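Local coordinates for protein putative phosphosugar isomerases (Salmonella typhimurium LT2, PDB 3FKJ) that probably acts as a phosphosugar isomerase, binding a phosphorylated sugar or a related carbohydrate derivative through an SIS-type fold, at residues A[100-103]-A[104-107]; A[155-158]-A[159-163]; A[226-229]-A[230-234]; A[276-279]-A[280-283]. All coordinates share one frame; numbering follows the deposited sequence.

All four contacts are local, each made within a helix or at its start, and none touches another. Interactions 1 and 2 belong to the half built round the five-stranded parallel sheet, interactions 3 and 4 to helices of the four-stranded one. Between the halves, interactions 2 and 3 come within about 6 Å at their nearest atoms; the A156 side chain lies about 4 Å from a bound thiocyanate and that of Q228 about 6 Å from one, an ion probably from the crystallisation liquor, though it may mark a pocket. Interactions 1 and 4 have centres 39 Å apart within the chain, yet across the dimer E104 of one copy forms a salt bridge with R279 of the second subunit.

Interaction 1 (A[100-103]-A[104-107]); sequences GNTA and ETVA
A chi1 of 54° sets CG of E104 between its backbone N and carbonyl carbon, and a bend at chi2 (-97°) folds the carboxylate back toward T102, whose CG2 is turned anti to its own backbone N. The two side chains therefore cross at a slant: OE1 of E104 reaches to 3.4 Å from CG2 of T102, a van der Waals contact of one carboxylate oxygen with a methyl group. T105 adds its hydroxyl, OG1 standing 3.8 Å from CB of T102. On another side of the turn, CG2 of V106 packs 3.8 Å from the carbonyl oxygen of G100.

The backbone evidence for a helix start is clear. T102 O accepts V106 N at 3.1 Å with an N-H...O angle of 158°, and also takes a weak bond from T105 N at 2.9 Å. One residue on, A107 N donates to A103 O over 3.0 Å. T102 occupies the N-cap position, but its hydroxyl makes no capping bond; OG1 pairs instead with OG of S97, while OG1 of T105 pairs with OG of S76. The other carboxylate oxygen of E104, OE2, forms a salt bridge with R279 and a hydrogen bond with H252, both of the second subunit, so the bent chain serves the dimer interface with its tip.

This turn, with G100, T102 and T105, follows strand 91-97 and opens helix 103-115; it corresponds in position to the Ser/Thr loop that binds the sugar phosphate in SIS relatives, and a similar role here is probable but not seen.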
ATOM      1  N   GLY A 100      11.254  15.751 -13.503  1.00 54.50           N
ATOM      2  CA  GLY A 100      12.590  15.277 -13.118  1.00 54.28           C
ATOM      3  C   GLY A 100      13.267  15.937 -11.915  1.00 54.19           C
ATOM      4  O   GLY A 100      14.455  15.733 -11.696  1.00 55.33           O
ATOM      5  N   ASN A 101      12.519  16.699 -11.113  1.00 54.48           N
ATOM      6  CA  ASN A 101      13.103  17.478 -10.006  1.00 52.71           C
ATOM      7  C   ASN A 101      12.506  17.293  -8.583  1.00 52.38           C
ATOM      8  O   ASN A 101      12.993  17.939  -7.640  1.00 53.04           O
ATOM      9  CB  ASN A 101      13.143  18.979 -10.368  1.00 52.73           C
ATOM     10  CG  ASN A 101      11.774  19.573 -10.680  1.00 52.55           C
ATOM     11  OD1 ASN A 101      10.738  19.143 -10.171  1.00 58.06           O
ATOM     12  ND2 ASN A 101      11.780  20.606 -11.502  1.00 57.74           N
ATOM     13  N   THR A 102      11.476  16.445  -8.413  1.00 47.33           N
ATOM     14  CA  THR A 102      10.956  16.157  -7.076  1.00 43.45           C
ATOM     15  C   THR A 102      12.159  15.846  -6.182  1.00 39.91           C
ATOM     16  O   THR A 102      12.722  14.779  -6.267  1.00 38.85           O
ATOM     17  CB  THR A 102       9.963  14.952  -7.075  1.00 44.39           C
ATOM     18  OG1 THR A 102       8.983  15.130  -8.098  1.00 45.08           O
ATOM     19  CG2 THR A 102       9.284  14.824  -5.745  1.00 38.78           C
ATOM     20  N   ALA A 103      12.537  16.799  -5.333  1.00 38.51           N
ATOM     21  CA  ALA A 103      13.758  16.721  -4.532  1.00 36.75           C
ATOM     22  C   ALA A 103      13.934  15.375  -3.846  1.00 34.81           C
ATOM     23  O   ALA A 103      15.037  14.823  -3.836  1.00 33.93           O
ATOM     24  CB  ALA A 103      13.808  17.882  -3.479  1.00 34.96           C
ATOM     25  N   GLU A 104      12.857  14.817  -3.294  1.00 33.67           N
ATOM     26  CA  GLU A 104      12.994  13.551  -2.559  1.00 33.23           C
ATOM     27  C   GLU A 104      13.242  12.337  -3.477  1.00 32.66           C
ATOM     28  O   GLU A 104      13.884  11.386  -3.053  1.00 28.82           O
ATOM     29  CB  GLU A 104      11.814  13.291  -1.594  1.00 35.08           C
ATOM     30  CG  GLU A 104      10.442  13.350  -2.209  1.00 33.27           C
ATOM     31  CD  GLU A 104       9.765  14.683  -2.009  1.00 32.85           C
ATOM     32  OE1 GLU A 104      10.266  15.649  -2.595  1.00 35.01           O
ATOM     33  OE2 GLU A 104       8.723  14.759  -1.303  1.00 31.86           O
ATOM     34  N   THR A 105      12.746  12.387  -4.715  1.00 32.24           N
ATOM     35  CA  THR A 105      12.996  11.325  -5.691  1.00 31.51           C
ATOM     36  C   THR A 105      14.428  11.438  -6.203  1.00 32.73           C
ATOM     37  O   THR A 105      15.049  10.423  -6.474  1.00 32.49           O
ATOM     38  CB  THR A 105      11.965  11.348  -6.857  1.00 30.92           C
ATOM     39  OG1 THR A 105      10.642  11.257  -6.297  1.00 32.69           O
ATOM     40  CG2 THR A 105      12.194  10.168  -7.872  1.00 25.11           C
ATOM     41  N   VAL A 106      14.948  12.669  -6.311  1.00 32.87           N
ATOM     42  CA  VAL A 106      16.364  12.883  -6.714  1.00 32.76           C
ATOM     43  C   VAL A 106      17.294  12.347  -5.610  1.00 31.43           C
ATOM     44  O   VAL A 106      18.263  11.664  -5.911  1.00 31.38           O
ATOM     45  CB  VAL A 106      16.667  14.385  -7.067  1.00 32.33           C
ATOM     46  CG1 VAL A 106      18.154  14.659  -7.215  1.00 33.37           C
ATOM     47  CG2 VAL A 106      15.957  14.786  -8.351  1.00 34.60           C
ATOM     48  N   ALA A 107      16.966  12.637  -4.350  1.00 32.66           N
ATOM     49  CA  ALA A 107      17.717  12.153  -3.171  1.00 33.55           C
ATOM     50  C   ALA A 107      17.650  10.645  -3.010  1.00 33.47           C
ATOM     51  O   ALA A 107      18.636  10.020  -2.607  1.00 35.34           O
ATOM     52  CB  ALA A 107      17.225  12.843  -1.874  1.00 30.52           C
TER

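Interaction 2 (A[155-158]-A[159-163])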
ATOM      1  N   LYS A 155       4.479   6.251 -18.933  1.00 31.18           N
ATOM      2  CA  LYS A 155       5.204   5.983 -17.664  1.00 32.18           C
ATOM      3  C   LYS A 155       4.829   4.647 -17.039  1.00 32.71           C
ATOM      4  O   LYS A 155       5.705   3.872 -16.726  1.00 34.08           O
ATOM      5  CB  LYS A 155       4.927   7.101 -16.662  1.00 30.32           C
ATOM      6  CG  LYS A 155       5.743   7.056 -15.381  1.00 32.24           C
ATOM      7  CD  LYS A 155       5.506   8.289 -14.499  1.00 33.24           C
ATOM      8  CE  LYS A 155       4.153   8.323 -13.814  1.00 39.84           C
ATOM      9  NZ  LYS A 155       3.862   9.706 -13.276  1.00 39.94           N
ATOM     10  N   ALA A 156       3.529   4.372 -16.881  1.00 33.22           N
ATOM     11  CA  ALA A 156       3.088   3.127 -16.251  1.00 31.84           C
ATOM     12  C   ALA A 156       3.394   1.926 -17.119  1.00 32.73           C
ATOM     13  O   ALA A 156       3.751   0.860 -16.581  1.00 32.46           O
ATOM     14  CB  ALA A 156       1.587   3.176 -15.905  1.00 32.73           C
ATOM     15  N   ALA A 157       3.260   2.087 -18.452  1.00 32.01           N
ATOM     16  CA  ALA A 157       3.606   1.032 -19.401  1.00 31.58           C
ATOM     17  C   ALA A 157       5.070   0.566 -19.211  1.00 31.86           C
ATOM     18  O   ALA A 157       5.362  -0.611 -19.274  1.00 31.70           O
ATOM     19  CB  ALA A 157       3.376   1.498 -20.835  1.00 26.51           C
ATOM     20  N   TYR A 158       5.983   1.510 -18.998  1.00 32.07           N
ATOM     21  CA  TYR A 158       7.405   1.194 -18.826  1.00 31.53           C
ATOM     22  C   TYR A 158       7.661   0.374 -17.557  1.00 32.97           C
ATOM     23  O   TYR A 158       8.600  -0.419 -17.510  1.00 32.39           O
ATOM     24  CB  TYR A 158       8.241   2.477 -18.838  1.00 32.59           C
ATOM     25  CG  TYR A 158       8.806   2.851 -20.200  1.00 33.29           C
ATOM     26  CD1 TYR A 158       9.927   2.212 -20.710  1.00 32.60           C
ATOM     27  CD2 TYR A 158       8.232   3.846 -20.961  1.00 34.20           C
ATOM     28  CE1 TYR A 158      10.471   2.575 -21.946  1.00 34.88           C
ATOM     29  CE2 TYR A 158       8.749   4.194 -22.187  1.00 35.42           C
ATOM     30  CZ  TYR A 158       9.866   3.550 -22.681  1.00 34.37           C
ATOM     31  OH  TYR A 158      10.370   3.923 -23.899  1.00 34.71           O
ATOM     32  N   SER A 159       6.807   0.532 -16.546  1.00 32.16           N
ATOM     33  CA  SER A 159       6.925  -0.305 -15.355  1.00 32.53           C
ATOM     34  C   SER A 159       6.753  -1.767 -15.777  1.00 31.87           C
ATOM     35  O   SER A 159       7.440  -2.636 -15.253  1.00 30.46           O
ATOM     36  CB  SER A 159       5.933   0.081 -14.225  1.00 32.47           C
ATOM     37  OG  SER A 159       4.603  -0.347 -14.479  1.00 31.86           O
ATOM     38  N   LEU A 160       5.852  -2.027 -16.738  1.00 30.71           N
ATOM     39  CA  LEU A 160       5.549  -3.405 -17.116  1.00 31.35           C
ATOM     40  C   LEU A 160       6.619  -3.924 -18.071  1.00 31.66           C
ATOM     41  O   LEU A 160       7.028  -5.069 -17.966  1.00 32.66           O
ATOM     42  CB  LEU A 160       4.136  -3.543 -17.703  1.00 30.10           C
ATOM     43  CG  LEU A 160       3.672  -4.985 -18.033  1.00 32.32           C
ATOM     44  CD1 LEU A 160       3.767  -5.957 -16.876  1.00 27.96           C
ATOM     45  CD2 LEU A 160       2.286  -4.989 -18.605  1.00 29.11           C
ATOM     46  N   TRP A 161       7.086  -3.063 -18.986  1.00 33.44           N
ATOM     47  CA  TRP A 161       8.203  -3.416 -19.891  1.00 32.49           C
ATOM     48  C   TRP A 161       9.458  -3.811 -19.093  1.00 32.13           C
ATOM     49  O   TRP A 161      10.085  -4.828 -19.362  1.00 31.46           O
ATOM     50  CB  TRP A 161       8.553  -2.256 -20.839  1.00 31.13           C
ATOM     51  CG  TRP A 161       7.598  -2.058 -22.006  1.00 29.37           C
ATOM     52  CD1 TRP A 161       6.812  -0.985 -22.230  1.00 27.17           C
ATOM     53  CD2 TRP A 161       7.371  -2.962 -23.101  1.00 34.56           C
ATOM     54  NE1 TRP A 161       6.098  -1.142 -23.399  1.00 37.02           N
ATOM     55  CE2 TRP A 161       6.414  -2.356 -23.952  1.00 39.12           C
ATOM     56  CE3 TRP A 161       7.875  -4.225 -23.439  1.00 33.15           C
ATOM     57  CZ2 TRP A 161       5.963  -2.959 -25.140  1.00 36.05           C
ATOM     58  CZ3 TRP A 161       7.406  -4.837 -24.605  1.00 38.48           C
ATOM     59  CH2 TRP A 161       6.457  -4.205 -25.437  1.00 36.10           C
ATOM     60  N   LEU A 162       9.837  -2.964 -18.142  1.00 33.20           N
ATOM     61  CA  LEU A 162      11.036  -3.192 -17.315  1.00 33.10           C
ATOM     62  C   LEU A 162      10.869  -4.440 -16.464  1.00 31.27           C
ATOM     63  O   LEU A 162      11.766  -5.280 -16.398  1.00 34.23           O
ATOM     64  CB  LEU A 162      11.298  -1.980 -16.417  1.00 31.31           C
ATOM     65  CG  LEU A 162      11.806  -0.759 -17.168  1.00 32.80           C
ATOM     66  CD1 LEU A 162      11.668   0.559 -16.314  1.00 32.80           C
ATOM     67  CD2 LEU A 162      13.205  -1.038 -17.577  1.00 27.13           C
ATOM     68  N   ALA A 163       9.707  -4.594 -15.850  1.00 30.16           N
ATOM     69  CA  ALA A 163       9.360  -5.829 -15.127  1.00 31.32           C
ATOM     70  C   ALA A 163       9.510  -7.094 -15.993  1.00 32.65           C
ATOM     71  O   ALA A 163      10.133  -8.080 -15.540  1.00 29.88           O
ATOM     72  CB  ALA A 163       7.948  -5.770 -14.561  1.00 29.73           C
TER
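W161 N and L162 N each donate to the carbonyl oxygen four residues back, to A157 O at 3.0 Å and to Y158 O at 2.9 Å, with N-H...O angles of 164° and 167° that mark alpha-helical turns at 157-162. A157 O also takes L160 N, at 2.9 Å, from well above its carbonyl plane, whereas W161 N approaches in that plane; one oxygen thus serves two donors.

S159 turns its hydroxyl back on the preceding turn. OG, lodged between the backbone N and the carbonyl carbon, gives a 2.6 Å hydrogen bond to A156 O in the carbonyl plane. It can accept from G58 N at the same time; G54 O also lies within bonding range and would have to share or compete for the single hydroxyl proton.

The aromatic pair is T-shaped: an edge of the W161 indole is directed at the face of the Y158 ring, the centroid of its five-membered ring lying 5.9 Å from that of Y158, with planes at 60°. CD1 of W161 comes 3.3 Å from A157 O, and NE1 is fixed by a hydrogen bond to A152 O. CG of L162 lies 3.2 Å from Y158 O.

Helix 155-170 packs on several elements: Y158 and L162 lie on strand 118-123, S159 and L160 on helix 56-65, and W161 on helix 22-35, its ring stacked with that of F183.

Interaction 3 (A[226-229]-A[230-234])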
ATOM      1  N   ALA A 226      -6.629   2.509  -8.952  1.00 30.59           N
ATOM      2  CA  ALA A 226      -7.670   2.949  -8.079  1.00 28.58           C
ATOM      3  C   ALA A 226      -7.100   3.963  -7.099  1.00 30.20           C
ATOM      4  O   ALA A 226      -7.699   5.003  -6.849  1.00 28.39           O
ATOM      5  CB  ALA A 226      -8.320   1.756  -7.390  1.00 26.23           C
ATOM      6  N   HIS A 227      -5.941   3.649  -6.544  1.00 28.92           N
ATOM      7  CA  HIS A 227      -5.309   4.524  -5.641  1.00 30.88           C
ATOM      8  C   HIS A 227      -4.862   5.814  -6.315  1.00 31.02           C
ATOM      9  O   HIS A 227      -5.056   6.891  -5.762  1.00 29.60           O
ATOM     10  CB  HIS A 227      -4.146   3.822  -4.941  1.00 30.31           C
ATOM     11  CG  HIS A 227      -3.544   4.649  -3.861  1.00 34.03           C
ATOM     12  ND1 HIS A 227      -4.241   4.979  -2.725  1.00 28.78           N
ATOM     13  CD2 HIS A 227      -2.348   5.292  -3.778  1.00 29.85           C
ATOM     14  CE1 HIS A 227      -3.480   5.748  -1.962  1.00 30.80           C
ATOM     15  NE2 HIS A 227      -2.328   5.949  -2.576  1.00 28.50           N
ATOM     16  N   GLN A 228      -4.266   5.693  -7.510  1.00 29.41           N
ATOM     17  CA  GLN A 228      -3.888   6.841  -8.257  1.00 29.38           C
ATOM     18  C   GLN A 228      -5.078   7.768  -8.526  1.00 29.28           C
ATOM     19  O   GLN A 228      -4.979   8.969  -8.334  1.00 30.52           O
ATOM     20  CB  GLN A 228      -3.253   6.402  -9.568  1.00 28.36           C
ATOM     21  CG  GLN A 228      -2.704   7.525 -10.459  1.00 30.59           C
ATOM     22  CD  GLN A 228      -1.976   6.966 -11.632  1.00 34.49           C
ATOM     23  OE1 GLN A 228      -1.181   5.980 -11.517  1.00 32.89           O
ATOM     24  NE2 GLN A 228      -2.278   7.511 -12.784  1.00 27.97           N
ATOM     25  N   GLU A 229      -6.192   7.216  -8.997  1.00 28.20           N
ATOM     26  CA  GLU A 229      -7.361   8.031  -9.223  1.00 28.59           C
ATOM     27  C   GLU A 229      -7.737   8.781  -7.972  1.00 29.07           C
ATOM     28  O   GLU A 229      -8.103   9.956  -8.005  1.00 26.65           O
ATOM     29  CB  GLU A 229      -8.521   7.176  -9.694  1.00 29.22           C
ATOM     30  CG  GLU A 229      -9.811   7.927  -9.965  1.00 29.37           C
ATOM     31  CD  GLU A 229      -9.825   8.736 -11.297  1.00 34.09           C
ATOM     32  OE1 GLU A 229      -8.878   8.730 -12.109  1.00 29.62           O
ATOM     33  OE2 GLU A 229     -10.845   9.402 -11.511  1.00 32.58           O
ATOM     34  N   SER A 230      -7.692   8.078  -6.850  1.00 31.37           N
ATOM     35  CA  SER A 230      -8.031   8.666  -5.561  1.00 30.12           C
ATOM     36  C   SER A 230      -7.164   9.853  -5.172  1.00 29.42           C
ATOM     37  O   SER A 230      -7.681  10.933  -4.880  1.00 31.06           O
ATOM     38  CB  SER A 230      -7.954   7.590  -4.491  1.00 31.21           C
ATOM     39  OG  SER A 230      -8.416   8.079  -3.263  1.00 30.38           O
ATOM     40  N   ILE A 231      -5.846   9.643  -5.184  1.00 31.61           N
ATOM     41  CA  ILE A 231      -4.890  10.638  -4.678  1.00 32.68           C
ATOM     42  C   ILE A 231      -4.499  11.684  -5.742  1.00 32.95           C
ATOM     43  O   ILE A 231      -4.381  12.858  -5.421  1.00 28.70           O
ATOM     44  CB  ILE A 231      -3.634   9.978  -3.967  1.00 32.55           C
ATOM     45  CG1 ILE A 231      -2.844   9.046  -4.894  1.00 33.76           C
ATOM     46  CG2 ILE A 231      -4.071   9.227  -2.654  1.00 28.45           C
ATOM     47  CD1 ILE A 231      -1.297   9.205  -4.734  1.00 33.26           C
ATOM     48  N   CYS A 232      -4.387  11.276  -7.008  1.00 33.26           N
ATOM     49  CA  CYS A 232      -3.908  12.167  -8.060  1.00 32.62           C
ATOM     50  C   CYS A 232      -4.979  12.882  -8.844  1.00 34.45           C
ATOM     51  O   CYS A 232      -4.647  13.814  -9.542  1.00 36.92           O
ATOM     52  CB  CYS A 232      -3.027  11.401  -9.063  1.00 33.45           C
ATOM     53  SG  CYS A 232      -1.542  10.774  -8.292  1.00 37.34           S
ATOM     54  N   ILE A 233      -6.223  12.419  -8.788  1.00 32.11           N
ATOM     55  CA  ILE A 233      -7.321  13.033  -9.549  1.00 32.27           C
ATOM     56  C   ILE A 233      -8.388  13.604  -8.607  1.00 31.83           C
ATOM     57  O   ILE A 233      -8.721  14.766  -8.711  1.00 32.87           O
ATOM     58  CB  ILE A 233      -8.013  12.047 -10.559  1.00 32.60           C
ATOM     59  CG1 ILE A 233      -7.008  11.527 -11.601  1.00 30.15           C
ATOM     60  CG2 ILE A 233      -9.282  12.694 -11.242  1.00 28.25           C
ATOM     61  CD1 ILE A 233      -6.459  12.572 -12.603  1.00 26.96           C
ATOM     62  N   LEU A 234      -8.908  12.807  -7.689  1.00 29.30           N
ATOM     63  CA  LEU A 234     -10.069  13.221  -6.904  1.00 28.63           C
ATOM     64  C   LEU A 234      -9.621  14.225  -5.869  1.00 30.46           C
ATOM     65  O   LEU A 234     -10.122  15.342  -5.874  1.00 32.42           O
ATOM     66  CB  LEU A 234     -10.813  12.028  -6.314  1.00 28.58           C
ATOM     67  CG  LEU A 234     -11.619  11.183  -7.329  1.00 36.08           C
ATOM     68  CD1 LEU A 234     -12.249   9.952  -6.677  1.00 26.47           C
ATOM     69  CD2 LEU A 234     -12.738  11.980  -8.009  1.00 29.65           C
TER
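I231, followed outward from CB, stays on H227 at every atom. CB is 3.8 Å from the carbonyl oxygen of H227. There the chain forks: CG1, placed between the backbone N and the carbonyl carbon (chi1 59°), approaches that same H227 O to 3.2 Å and rides over one face of the imidazole, 4.2 Å from the ring centroid and 27° off its normal, a CH-pi contact. CG2 meets the far part of the ring, 3.6 Å from CE1 of H227, and the tip, CD1, ends 4.0 Å from NE2 of the same ring.

In a second pair, E229 lies obliquely over I233. Its CG is anti to the backbone N and the chain then bends, bringing the carboxylate across I233, with OE1 of E229 3.4 Å from CG1 of I233 and OE2 nearer the CG2 branch. On the backbone, E229 O accepts both I233 N and L234 N, the latter at 3.0 Å; this five-residue reach is the mark of the pi-type turn at 230-234, within the helix of a beta-alpha-beta unit.

Chemically, these two pairs meet through carbon atoms laid against flat polar groups, while several polar atoms bond elsewhere: ND1 of H227 to S244, OE1 of E229 to N325, OE1 of Q228 to T53 and OG of S230 to S242. The imidazole of H227 and the carboxylate of E229 are each bonded at one polar atom and flanked by an isoleucine.

Interaction 4 (A[276-279]-A[280-283])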
ATOM      1  N   LEU A 276     -13.051 -11.126  -6.346  1.00 34.16           N
ATOM      2  CA  LEU A 276     -12.983 -10.129  -5.282  1.00 32.61           C
ATOM      3  C   LEU A 276     -13.866  -8.946  -5.619  1.00 31.05           C
ATOM      4  O   LEU A 276     -14.661  -8.491  -4.774  1.00 30.98           O
ATOM      5  CB  LEU A 276     -11.549  -9.666  -5.017  1.00 31.70           C
ATOM      6  CG  LEU A 276     -10.711 -10.563  -4.129  1.00 31.34           C
ATOM      7  CD1 LEU A 276     -10.400 -11.879  -4.833  1.00 24.85           C
ATOM      8  CD2 LEU A 276      -9.411  -9.826  -3.714  1.00 29.14           C
ATOM      9  N   ASP A 277     -13.763  -8.513  -6.878  1.00 30.57           N
ATOM     10  CA  ASP A 277     -14.507  -7.372  -7.399  1.00 30.33           C
ATOM     11  C   ASP A 277     -16.015  -7.675  -7.486  1.00 30.86           C
ATOM     12  O   ASP A 277     -16.852  -6.847  -7.101  1.00 32.69           O
ATOM     13  CB  ASP A 277     -13.935  -6.945  -8.780  1.00 29.63           C
ATOM     14  CG  ASP A 277     -12.474  -6.502  -8.718  1.00 33.36           C
ATOM     15  OD1 ASP A 277     -11.933  -6.279  -7.597  1.00 28.47           O
ATOM     16  OD2 ASP A 277     -11.888  -6.379  -9.807  1.00 28.49           O
ATOM     17  N   ASP A 278     -16.365  -8.865  -7.978  1.00 32.18           N
ATOM     18  CA  ASP A 278     -17.773  -9.280  -8.088  1.00 31.82           C
ATOM     19  C   ASP A 278     -18.456  -9.380  -6.724  1.00 31.94           C
ATOM     20  O   ASP A 278     -19.650  -9.065  -6.583  1.00 32.94           O
ATOM     21  CB  ASP A 278     -17.894 -10.621  -8.818  1.00 33.91           C
ATOM     22  CG  ASP A 278     -17.796 -10.487 -10.336  1.00 39.20           C
ATOM     23  OD1 ASP A 278     -18.181  -9.437 -10.875  1.00 46.53           O
ATOM     24  OD2 ASP A 278     -17.358 -11.457 -10.995  1.00 50.48           O
ATOM     25  N   ARG A 279     -17.699  -9.827  -5.729  1.00 31.28           N
ATOM     26  CA  ARG A 279     -18.192  -9.852  -4.347  1.00 31.80           C
ATOM     27  C   ARG A 279     -18.599  -8.451  -3.832  1.00 31.11           C
ATOM     28  O   ARG A 279     -19.650  -8.284  -3.183  1.00 31.44           O
ATOM     29  CB  ARG A 279     -17.148 -10.487  -3.425  1.00 30.80           C
ATOM     30  CG  ARG A 279     -17.687 -10.827  -2.073  1.00 33.21           C
ATOM     31  CD  ARG A 279     -16.589 -11.091  -1.124  1.00 34.56           C
ATOM     32  NE  ARG A 279     -17.106 -11.382   0.201  1.00 29.95           N
ATOM     33  CZ  ARG A 279     -16.346 -11.606   1.271  1.00 30.64           C
ATOM     34  NH1 ARG A 279     -15.039 -11.621   1.187  1.00 32.36           N
ATOM     35  NH2 ARG A 279     -16.909 -11.861   2.438  1.00 31.12           N
ATOM     36  N   ALA A 280     -17.761  -7.464  -4.145  1.00 29.34           N
ATOM     37  CA  ALA A 280     -18.006  -6.075  -3.786  1.00 30.88           C
ATOM     38  C   ALA A 280     -19.220  -5.507  -4.531  1.00 30.25           C
ATOM     39  O   ALA A 280     -20.025  -4.795  -3.943  1.00 29.72           O
ATOM     40  CB  ALA A 280     -16.757  -5.215  -4.051  1.00 24.83           C
ATOM     41  N   ILE A 281     -19.339  -5.822  -5.817  1.00 31.98           N
ATOM     42  CA  ILE A 281     -20.413  -5.321  -6.660  1.00 31.66           C
ATOM     43  C   ILE A 281     -21.768  -5.779  -6.111  1.00 32.73           C
ATOM     44  O   ILE A 281     -22.649  -4.969  -5.920  1.00 32.51           O
ATOM     45  CB  ILE A 281     -20.253  -5.794  -8.130  1.00 32.87           C
ATOM     46  CG1 ILE A 281     -18.994  -5.194  -8.759  1.00 34.93           C
ATOM     47  CG2 ILE A 281     -21.470  -5.426  -8.992  1.00 27.42           C
ATOM     48  CD1 ILE A 281     -18.561  -5.969 -10.020  1.00 32.14           C
ATOM     49  N   ARG A 282     -21.904  -7.068  -5.829  1.00 32.64           N
ATOM     50  CA  ARG A 282     -23.127  -7.613  -5.276  1.00 33.02           C
ATOM     51  C   ARG A 282     -23.541  -6.895  -4.007  1.00 32.68           C
ATOM     52  O   ARG A 282     -24.714  -6.559  -3.838  1.00 33.31           O
ATOM     53  CB  ARG A 282     -22.988  -9.112  -5.000  1.00 32.56           C
ATOM     54  CG  ARG A 282     -22.763  -9.942  -6.261  1.00 38.67           C
ATOM     55  CD  ARG A 282     -22.938 -11.436  -6.002  1.00 39.07           C
ATOM     56  NE  ARG A 282     -21.984 -11.947  -5.003  1.00 44.36           N
ATOM     57  CZ  ARG A 282     -20.788 -12.475  -5.272  1.00 42.08           C
ATOM     58  NH1 ARG A 282     -20.354 -12.595  -6.524  1.00 40.80           N
ATOM     59  NH2 ARG A 282     -20.020 -12.902  -4.273  1.00 41.69           N
ATOM     60  N   PHE A 283     -22.580  -6.662  -3.119  1.00 30.65           N
ATOM     61  CA  PHE A 283     -22.861  -6.011  -1.852  1.00 30.57           C
ATOM     62  C   PHE A 283     -23.221  -4.522  -2.042  1.00 30.38           C
ATOM     63  O   PHE A 283     -24.232  -4.052  -1.499  1.00 31.44           O
ATOM     64  CB  PHE A 283     -21.666  -6.127  -0.895  1.00 30.75           C
ATOM     65  CG  PHE A 283     -21.920  -5.482   0.443  1.00 28.20           C
ATOM     66  CD1 PHE A 283     -22.378  -6.238   1.515  1.00 31.92           C
ATOM     67  CD2 PHE A 283     -21.747  -4.115   0.621  1.00 27.43           C
ATOM     68  CE1 PHE A 283     -22.635  -5.647   2.735  1.00 29.95           C
ATOM     69  CE2 PHE A 283     -22.011  -3.528   1.845  1.00 24.36           C
ATOM     70  CZ  PHE A 283     -22.416  -4.288   2.898  1.00 31.48           C
TER
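R279 and R282 cross at about a right angle along their chains, yet their guanidinium planes are only 25° apart. R282 bends at chi3 (-61°), which swings its guanidinium back over the preceding turn: one face lies against D278 O and CA of R279, the latter 3.6 Å from NH2 of R282. The chain of R279 runs out extended instead, and its NE stays 5.6 Å from NH2 of R282. The charge of R279 is answered beyond the helix, by E104 and the C-terminal carboxylate of Y347, both of the second subunit, and by a cation-pi contact with F251.

The helix concerned, 274-286, is the crossover of the beta-alpha-beta unit between strands 263-268 and 290-295, and I281 packs on both strands. D278 and I281 lie side by side and point the same way, OD1 of D278 3.6 Å from CD1 of I281; that oxygen is hydrogen-bonded to NE2 of Q268. CG1 of I281 also approaches D277 O, at 3.2 Å. Backbone bonds stiffen the turn, I281 N to D277 O at 3.0 Å and R282 N to D278 O at 3.1 Å, the second almost straight (173°).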